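Local coordinates for mitochondrial dynamics protein MID49 (Mus musculus, PDB 4WOY) that promotes mitochondrial fission by recruiting the fission mediator Drp1 (DNM1L) to the mitochondrial surface, and regulates its GTPase activity, at residues V91-A99 / N297-N305; V212-L220 / T254-E262. The protein carries 1 engineered substitution. All blocks are in the same frame, centred on the assembly; numbering follows the deposited sequence.

Both contacts lie within the part of MID49 held in this chain, predicted to be cytoplasmic, which has a nucleotidyltransferase-like fold, and their centres are about 20 Å apart. Interaction 1 joins the turn leading into strand 97-102 of the large mixed sheet to the late segment 297-305, in the Mab-21-type helical region. Interaction 2, nested along the chain within the loop that interaction 1 closes, packs helix 210-224, which follows strand 205-208, against helix 250-261. The two contacts touch where Leu302 CD1 packs 3.8 Å from Gln255 NE2. Interaction 1 thus ties sheet to helical region and is partly buried, whereas interaction 2 is a buried helix pair.

Interaction 1: V91-A99 / N297-N305; sequences VAAEPRCWA and NPSVNLLGN. Engineered in segment 91-99: Ala93 (natural residue Arg).
Pro95 and Val300 form the apolar part of this contact, where the backbones come closest. The two side chains slide past each other in opposite directions, bringing Pro95 CB to 3.6 Å from Val300 CG1. That methyl of Val300, CG1, also sits against the backbone, 3.4 Å from Pro95 C, and meets the aliphatic start of the next side chain, with Arg96 CG 3.7 Å away. With chi1 at -53°, CG1 stands anti to the Val300 carbonyl carbon, beside the backbone N, and this is the branch that touches. At the edge of the patch, Ser299 OG lies 3.5 Å from Pro95 CB.

Polar links across the contact are few. Asn297 ND2 gives a weak hydrogen bond to Pro95 O (3.3 Å, 143°), and the same amide nitrogen also bonds Gln207 OE1. Ser299 OG donates to the amide oxygen, Asn297 OD1, which helps fix its rotation.

Arg96 reaches along segment 297-305 with its chain extended from CG to NE. Arg96 NH2 comes within 2.8 Å of Asn301 O, but the angle is too poor for a hydrogen bond, while Arg96 NH1 packs 3.8 Å from Leu302 CD2. Behind it, Glu94 OE2 accepts from Arg96 N through its anti lone pair (2.9 Å) and lies at the guanidinium edge in a long salt bridge to NE. Asn301 OD1 accepts from Leu303 N in an Asx turn and from Leu292 N.

This is turn-to-turn packing: the type I turn Glu94-Cys97, at the start of strand 97-102, meets the type I turns Asn297-Val300 and Asn301-Gly304, joining the mixed sheet to the Mab-21-type region. Backbone bonds tie Arg96 to Gln207 and Trp98 to Trp205 near strand 205-208, whereas Val300 bonds Cys294 and Leu302 packs on Ser251 and Gln255 of helix 250-261.

Interaction 2: V212-L220 / T254-E262; sequences VETARLRAL and TQVVLHLGE
Leu217 overlaps Leu258 obliquely, Leu217 CD2 lying 3.8 Å from Leu258 CD2, and the same Leu217 methyl meets Val257 CG1. Leu258 CD2 also packs against Arg216 CG, while its other methyl, CD1, approaches Glu213 CG.

At one end of this apolar centre, Arg216 grips Glu262 side-on. Arg216 NH2 donates to Glu262 OE1 (3.0 Å) and Arg216 NE to Glu262 OE2, the latter doubtful in length because Glu262 is poorly ordered; guanidinium and carboxylate are nearly coplanar (23°). A bend at chi2 (52°) turns the arginine chain toward Glu262, and Leu220 CD2 covers one guanidinium face over its centre.

At the other end, the Glu213 side chain crosses that of Thr254 at about a right angle, with Glu213 CD 3.6 Å from Thr254 CG2. Glu213 OE2 accepts a weak bond from Gln255 NE2 and a shorter one from a water (2.6 Å) that also donates to Gln255 OE1, itself bonded to His295 N.

This is helix-helix packing with an apolar centre and polar pairs at both ends. The axes of segments 212-220 and 254-261 approach to 10.9 Å at 37°, running in broadly the same direction; helix 228-241 touches both, and helix 272-288 packs against Val256 and Leu260.

Interaction 1: V91-A99 / N297-N305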
loop_
_atom_site.group_PDB
_atom_site.type_symbol
_atom_site.label_atom_id
_atom_site.label_comp_id
_atom_site.label_asym_id
_atom_site.label_seq_id
_atom_site.Cartn_x
_atom_site.Cartn_y
_atom_site.Cartn_z
ATOM N N VAL A 91 -24.476 1.587 5.584
ATOM C CA VAL A 91 -25.239 0.348 5.437
ATOM C C VAL A 91 -24.370 -0.857 4.997
ATOM O O VAL A 91 -24.641 -1.990 5.379
ATOM C CB VAL A 91 -26.414 0.554 4.468
ATOM C CG1 VAL A 91 -27.485 1.424 5.126
ATOM C CG2 VAL A 91 -25.939 1.151 3.153
ATOM N N ALA A 92 -23.321 -0.611 4.217
ATOM C CA ALA A 92 -22.198 -1.548 4.136
ATOM C C ALA A 92 -21.566 -1.284 5.466
ATOM O O ALA A 92 -21.329 -0.136 5.796
ATOM C CB ALA A 92 -21.248 -1.239 2.989
ATOM N N ALA A 93 -21.298 -2.289 6.257
ATOM C CA ALA A 93 -20.816 -2.005 7.606
ATOM C C ALA A 93 -19.384 -2.412 7.630
ATOM O O ALA A 93 -19.001 -3.357 8.297
ATOM C CB ALA A 93 -21.641 -2.748 8.650
ATOM N N GLU A 94 -18.611 -1.735 6.796
ATOM C CA GLU A 94 -17.291 -2.168 6.423
ATOM C C GLU A 94 -16.248 -1.274 7.049
ATOM O O GLU A 94 -16.039 -0.147 6.590
ATOM C CB GLU A 94 -17.162 -2.164 4.880
ATOM C CG GLU A 94 -15.811 -2.615 4.375
ATOM C CD GLU A 94 -15.318 -3.886 5.053
ATOM O OE1 GLU A 94 -15.844 -4.985 4.744
ATOM O OE2 GLU A 94 -14.423 -3.786 5.919
ATOM N N PRO A 95 -15.577 -1.777 8.098
ATOM C CA PRO A 95 -14.542 -0.972 8.758
ATOM C C PRO A 95 -13.341 -0.641 7.840
ATOM O O PRO A 95 -12.681 0.361 8.073
ATOM C CB PRO A 95 -14.135 -1.845 9.950
ATOM C CG PRO A 95 -14.540 -3.239 9.556
ATOM C CD PRO A 95 -15.760 -3.092 8.739
ATOM N N ARG A 96 -13.098 -1.413 6.784
ATOM C CA ARG A 96 -11.985 -1.114 5.866
ATOM C C ARG A 96 -12.244 0.104 4.990
ATOM O O ARG A 96 -11.318 0.590 4.333
ATOM C CB ARG A 96 -11.690 -2.305 4.944
ATOM C CG ARG A 96 -11.122 -3.530 5.624
ATOM C CD ARG A 96 -11.083 -4.685 4.640
ATOM N NE ARG A 96 -11.155 -5.991 5.299
ATOM C CZ ARG A 96 -10.140 -6.854 5.398
ATOM N NH1 ARG A 96 -8.947 -6.565 4.881
ATOM N NH2 ARG A 96 -10.321 -8.018 6.016
ATOM N N CYS A 97 -13.484 0.598 4.971
ATOM C CA CYS A 97 -13.867 1.652 4.017
ATOM C C CYS A 97 -14.398 2.924 4.654
ATOM O O CYS A 97 -14.650 2.998 5.843
ATOM C CB CYS A 97 -14.930 1.148 3.034
ATOM S SG CYS A 97 -14.459 -0.272 2.061
ATOM N N TRP A 98 -14.570 3.938 3.824
ATOM C CA TRP A 98 -15.069 5.236 4.262
ATOM C C TRP A 98 -15.908 5.870 3.149
ATOM O O TRP A 98 -15.615 5.666 1.955
ATOM C CB TRP A 98 -13.896 6.159 4.656
ATOM C CG TRP A 98 -13.365 5.948 6.052
ATOM C CD1 TRP A 98 -12.659 4.867 6.537
ATOM C CD2 TRP A 98 -13.499 6.855 7.149
ATOM N NE1 TRP A 98 -12.358 5.051 7.866
ATOM C CE2 TRP A 98 -12.857 6.266 8.264
ATOM C CE3 TRP A 98 -14.097 8.105 7.295
ATOM C CZ2 TRP A 98 -12.796 6.887 9.497
ATOM C CZ3 TRP A 98 -14.030 8.732 8.534
ATOM C CH2 TRP A 98 -13.381 8.123 9.613
ATOM N N ALA A 99 -16.947 6.620 3.523
ATOM C CA ALA A 99 -17.736 7.348 2.521
ATOM C C ALA A 99 -17.358 8.819 2.549
ATOM O O ALA A 99 -16.912 9.348 3.564
ATOM C CB ALA A 99 -19.225 7.177 2.729
ATOM N N ASN A 297 -6.359 0.631 13.266
ATOM C CA ASN A 297 -7.783 0.419 13.044
ATOM C C ASN A 297 -8.167 -1.011 13.405
ATOM O O ASN A 297 -8.397 -1.844 12.513
ATOM C CB ASN A 297 -8.158 0.699 11.592
ATOM C CG ASN A 297 -9.655 0.670 11.365
ATOM O OD1 ASN A 297 -10.427 0.599 12.318
ATOM N ND2 ASN A 297 -10.074 0.725 10.106
ATOM N N PRO A 298 -8.276 -1.286 14.713
ATOM C CA PRO A 298 -8.440 -2.638 15.270
ATOM C C PRO A 298 -9.711 -3.377 14.839
ATOM O O PRO A 298 -9.763 -4.610 14.936
ATOM C CB PRO A 298 -8.439 -2.384 16.780
ATOM C CG PRO A 298 -7.605 -1.147 16.930
ATOM C CD PRO A 298 -7.983 -0.293 15.762
ATOM N N SER A 299 -10.732 -2.645 14.412
ATOM C CA SER A 299 -11.933 -3.277 13.908
ATOM C C SER A 299 -11.659 -3.985 12.581
ATOM O O SER A 299 -12.404 -4.890 12.213
ATOM C CB SER A 299 -13.090 -2.272 13.803
ATOM O OG SER A 299 -12.740 -1.140 13.052
ATOM N N VAL A 300 -10.624 -3.602 11.835
ATOM C CA VAL A 300 -10.379 -4.400 10.636
ATOM C C VAL A 300 -9.466 -5.590 10.971
ATOM O O VAL A 300 -8.371 -5.464 11.534
ATOM C CB VAL A 300 -9.814 -3.572 9.413
ATOM C CG1 VAL A 300 -10.692 -2.386 9.107
ATOM C CG2 VAL A 300 -8.458 -3.113 9.634
ATOM N N ASN A 301 -9.960 -6.764 10.605
ATOM C CA ASN A 301 -9.253 -8.008 10.805
ATOM C C ASN A 301 -8.589 -8.422 9.484
ATOM O O ASN A 301 -9.265 -8.792 8.519
ATOM C CB ASN A 301 -10.227 -9.069 11.316
ATOM C CG ASN A 301 -9.598 -10.433 11.433
ATOM O OD1 ASN A 301 -8.370 -10.588 11.332
ATOM N ND2 ASN A 301 -10.436 -11.442 11.667
ATOM N N LEU A 302 -7.264 -8.340 9.436
ATOM C CA LEU A 302 -6.562 -8.588 8.178
ATOM C C LEU A 302 -6.624 -10.053 7.755
ATOM O O LEU A 302 -6.238 -10.397 6.641
ATOM C CB LEU A 302 -5.111 -8.108 8.266
ATOM C CG LEU A 302 -4.973 -6.580 8.195
ATOM C CD1 LEU A 302 -3.563 -6.194 7.855
ATOM C CD2 LEU A 302 -5.924 -5.972 7.172
ATOM N N LEU A 303 -7.111 -10.909 8.650
ATOM C CA LEU A 303 -7.311 -12.323 8.335
ATOM C C LEU A 303 -8.764 -12.673 8.104
ATOM O O LEU A 303 -9.096 -13.841 7.940
ATOM C CB LEU A 303 -6.768 -13.218 9.448
ATOM C CG LEU A 303 -5.278 -13.277 9.730
ATOM C CD1 LEU A 303 -5.075 -14.314 10.800
ATOM C CD2 LEU A 303 -4.475 -13.572 8.445
ATOM N N GLY A 304 -9.625 -11.663 8.116
ATOM C CA GLY A 304 -11.067 -11.862 8.050
ATOM C C GLY A 304 -11.579 -12.543 6.798
ATOM O O GLY A 304 -12.510 -13.346 6.850
ATOM N N ASN A 305 -10.974 -12.202 5.668
ATOM C CA ASN A 305 -11.385 -12.731 4.386
ATOM C C ASN A 305 -10.578 -13.971 4.001
ATOM O O ASN A 305 -10.622 -14.408 2.856
ATOM C CB ASN A 305 -11.259 -11.654 3.300
ATOM C CG ASN A 305 -9.828 -11.138 3.142
ATOM O OD1 ASN A 305 -8.997 -11.269 4.053
ATOM N ND2 ASN A 305 -9.536 -10.540 1.982
#

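Interaction 2: V212-L220 / T254-E262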
loop_
_atom_site.group_PDB
_atom_site.type_symbol
_atom_site.label_atom_id
_atom_site.label_comp_id
_atom_site.label_asym_id
_atom_site.label_seq_id
_atom_site.Cartn_x
_atom_site.Cartn_y
_atom_site.Cartn_z
ATOM N N VAL A 212 0.710 6.440 7.978
ATOM C CA VAL A 212 0.734 6.478 9.438
ATOM C C VAL A 212 1.649 5.400 10.004
ATOM O O VAL A 212 2.420 5.653 10.927
ATOM C CB VAL A 212 -0.676 6.286 10.023
ATOM C CG1 VAL A 212 -0.619 6.282 11.537
ATOM C CG2 VAL A 212 -1.612 7.362 9.518
ATOM N N GLU A 213 1.543 4.200 9.433
ATOM C CA GLU A 213 2.321 3.036 9.848
ATOM C C GLU A 213 3.811 3.241 9.623
ATOM O O GLU A 213 4.622 2.933 10.496
ATOM C CB GLU A 213 1.851 1.771 9.113
ATOM C CG GLU A 213 0.425 1.372 9.445
ATOM C CD GLU A 213 -0.162 0.335 8.490
ATOM O OE1 GLU A 213 0.305 0.227 7.339
ATOM O OE2 GLU A 213 -1.124 -0.347 8.891
ATOM N N THR A 214 4.187 3.742 8.457
ATOM C CA THR A 214 5.615 3.890 8.198
ATOM C C THR A 214 6.189 5.056 9.004
ATOM O O THR A 214 7.347 5.013 9.385
ATOM C CB THR A 214 5.943 4.057 6.695
ATOM O OG1 THR A 214 5.631 5.380 6.264
ATOM C CG2 THR A 214 5.164 3.043 5.861
ATOM N N ALA A 215 5.387 6.080 9.289
ATOM C CA ALA A 215 5.867 7.164 10.153
ATOM C C ALA A 215 6.138 6.646 11.562
ATOM O O ALA A 215 7.120 7.048 12.202
ATOM C CB ALA A 215 4.885 8.305 10.196
ATOM N N ARG A 216 5.274 5.750 12.030
ATOM C CA ARG A 216 5.410 5.177 13.361
ATOM C C ARG A 216 6.668 4.292 13.463
ATOM O O ARG A 216 7.450 4.397 14.405
ATOM C CB ARG A 216 4.156 4.370 13.710
ATOM C CG ARG A 216 4.147 3.796 15.117
ATOM C CD ARG A 216 4.433 4.886 16.142
ATOM N NE ARG A 216 4.353 4.403 17.516
ATOM C CZ ARG A 216 4.850 5.051 18.573
ATOM N NH1 ARG A 216 5.476 6.215 18.418
ATOM N NH2 ARG A 216 4.721 4.538 19.792
ATOM N N LEU A 217 6.859 3.440 12.464
ATOM C CA LEU A 217 8.001 2.549 12.416
ATOM C C LEU A 217 9.304 3.324 12.302
ATOM O O LEU A 217 10.296 2.970 12.938
ATOM C CB LEU A 217 7.868 1.576 11.243
ATOM C CG LEU A 217 6.829 0.504 11.539
ATOM C CD1 LEU A 217 6.624 -0.393 10.348
ATOM C CD2 LEU A 217 7.236 -0.286 12.782
ATOM N N ARG A 218 9.303 4.360 11.469
ATOM C CA ARG A 218 10.448 5.234 11.350
ATOM C C ARG A 218 10.692 5.950 12.674
ATOM O O ARG A 218 11.824 6.063 13.118
ATOM C CB ARG A 218 10.249 6.250 10.230
ATOM C CG ARG A 218 11.351 7.308 10.194
ATOM C CD ARG A 218 11.359 8.116 8.912
ATOM N NE ARG A 218 11.350 7.275 7.719
ATOM C CZ ARG A 218 10.308 7.157 6.900
ATOM N NH1 ARG A 218 9.187 7.833 7.147
ATOM N NH2 ARG A 218 10.391 6.367 5.833
ATOM N N ALA A 219 9.616 6.394 13.317
ATOM C CA ALA A 219 9.734 7.107 14.590
ATOM C C ALA A 219 10.369 6.235 15.659
ATOM O O ALA A 219 11.267 6.676 16.388
ATOM C CB ALA A 219 8.398 7.579 15.047
ATOM N N LEU A 220 9.896 4.997 15.743
ATOM C CA LEU A 220 10.401 4.044 16.718
ATOM C C LEU A 220 11.865 3.687 16.493
ATOM O O LEU A 220 12.634 3.612 17.441
ATOM C CB LEU A 220 9.563 2.763 16.695
ATOM C CG LEU A 220 8.136 2.844 17.223
ATOM C CD1 LEU A 220 7.352 1.590 16.859
ATOM C CD2 LEU A 220 8.168 3.048 18.722
ATOM N N THR A 254 3.073 -5.729 8.645
ATOM C CA THR A 254 3.198 -4.451 9.337
ATOM C C THR A 254 2.577 -4.531 10.723
ATOM O O THR A 254 3.123 -4.038 11.720
ATOM C CB THR A 254 2.513 -3.336 8.543
ATOM O OG1 THR A 254 3.237 -3.113 7.326
ATOM C CG2 THR A 254 2.405 -2.027 9.373
ATOM N N GLN A 255 1.416 -5.168 10.769
ATOM C CA GLN A 255 0.665 -5.308 12.006
ATOM C C GLN A 255 1.480 -6.097 13.024
ATOM O O GLN A 255 1.475 -5.796 14.223
ATOM C CB GLN A 255 -0.673 -5.998 11.722
ATOM C CG GLN A 255 -1.827 -5.078 11.361
ATOM C CD GLN A 255 -1.417 -3.735 10.802
ATOM O OE1 GLN A 255 -1.206 -2.789 11.547
ATOM N NE2 GLN A 255 -1.348 -3.634 9.488
ATOM N N VAL A 256 2.174 -7.117 12.519
ATOM C CA VAL A 256 3.023 -7.957 13.350
ATOM C C VAL A 256 4.139 -7.142 13.938
ATOM O O VAL A 256 4.412 -7.248 15.121
ATOM C CB VAL A 256 3.645 -9.116 12.580
ATOM C CG1 VAL A 256 4.541 -9.901 13.520
ATOM C CG2 VAL A 256 2.555 -10.026 11.994
ATOM N N VAL A 257 4.804 -6.344 13.106
ATOM C CA VAL A 257 5.943 -5.555 13.575
ATOM C C VAL A 257 5.513 -4.379 14.459
ATOM O O VAL A 257 6.221 -4.010 15.393
ATOM C CB VAL A 257 6.797 -5.057 12.398
ATOM C CG1 VAL A 257 7.931 -4.114 12.900
ATOM C CG2 VAL A 257 7.374 -6.260 11.655
ATOM N N LEU A 258 4.344 -3.804 14.193
ATOM C CA LEU A 258 3.825 -2.779 15.096
ATOM C C LEU A 258 3.542 -3.369 16.478
ATOM O O LEU A 258 3.798 -2.738 17.481
ATOM C CB LEU A 258 2.569 -2.119 14.520
ATOM C CG LEU A 258 2.905 -1.085 13.432
ATOM C CD1 LEU A 258 1.674 -0.601 12.697
ATOM C CD2 LEU A 258 3.673 0.096 14.028
ATOM N N HIS A 259 3.022 -4.587 16.525
ATOM C CA HIS A 259 2.721 -5.231 17.790
ATOM C C HIS A 259 3.977 -5.494 18.613
ATOM O O HIS A 259 4.041 -5.137 19.787
ATOM C CB HIS A 259 1.970 -6.541 17.547
ATOM C CG HIS A 259 1.562 -7.245 18.802
ATOM N ND1 HIS A 259 2.324 -8.237 19.384
ATOM C CD2 HIS A 259 0.475 -7.094 19.594
ATOM C CE1 HIS A 259 1.722 -8.670 20.476
ATOM N NE2 HIS A 259 0.596 -7.996 20.624
ATOM N N LEU A 260 4.979 -6.112 18.000
ATOM C CA LEU A 260 6.236 -6.377 18.694
ATOM C C LEU A 260 6.986 -5.074 18.882
ATOM O O LEU A 260 7.485 -4.793 19.972
ATOM C CB LEU A 260 7.119 -7.357 17.911
ATOM C CG LEU A 260 6.545 -8.678 17.400
ATOM C CD1 LEU A 260 7.633 -9.545 16.815
ATOM C CD2 LEU A 260 5.845 -9.407 18.508
ATOM N N GLY A 261 7.008 -4.263 17.819
ATOM C CA GLY A 261 7.772 -3.026 17.798
ATOM C C GLY A 261 7.337 -2.009 18.829
ATOM O O GLY A 261 8.170 -1.236 19.327
ATOM N N GLU A 262 6.051 -2.048 19.185
ATOM C CA GLU A 262 5.500 -1.166 20.208
ATOM C C GLU A 262 5.836 -1.715 21.571
ATOM O O GLU A 262 4.961 -1.837 22.418
ATOM C CB GLU A 262 3.973 -1.003 20.088
ATOM C CG GLU A 262 3.436 -0.192 18.898
ATOM C CD GLU A 262 3.616 1.305 19.052
ATOM O OE1 GLU A 262 3.722 1.774 20.203
ATOM O OE2 GLU A 262 3.629 2.013 18.023
HETATM O O HOH W 1 -2.255 -0.532 11.169
#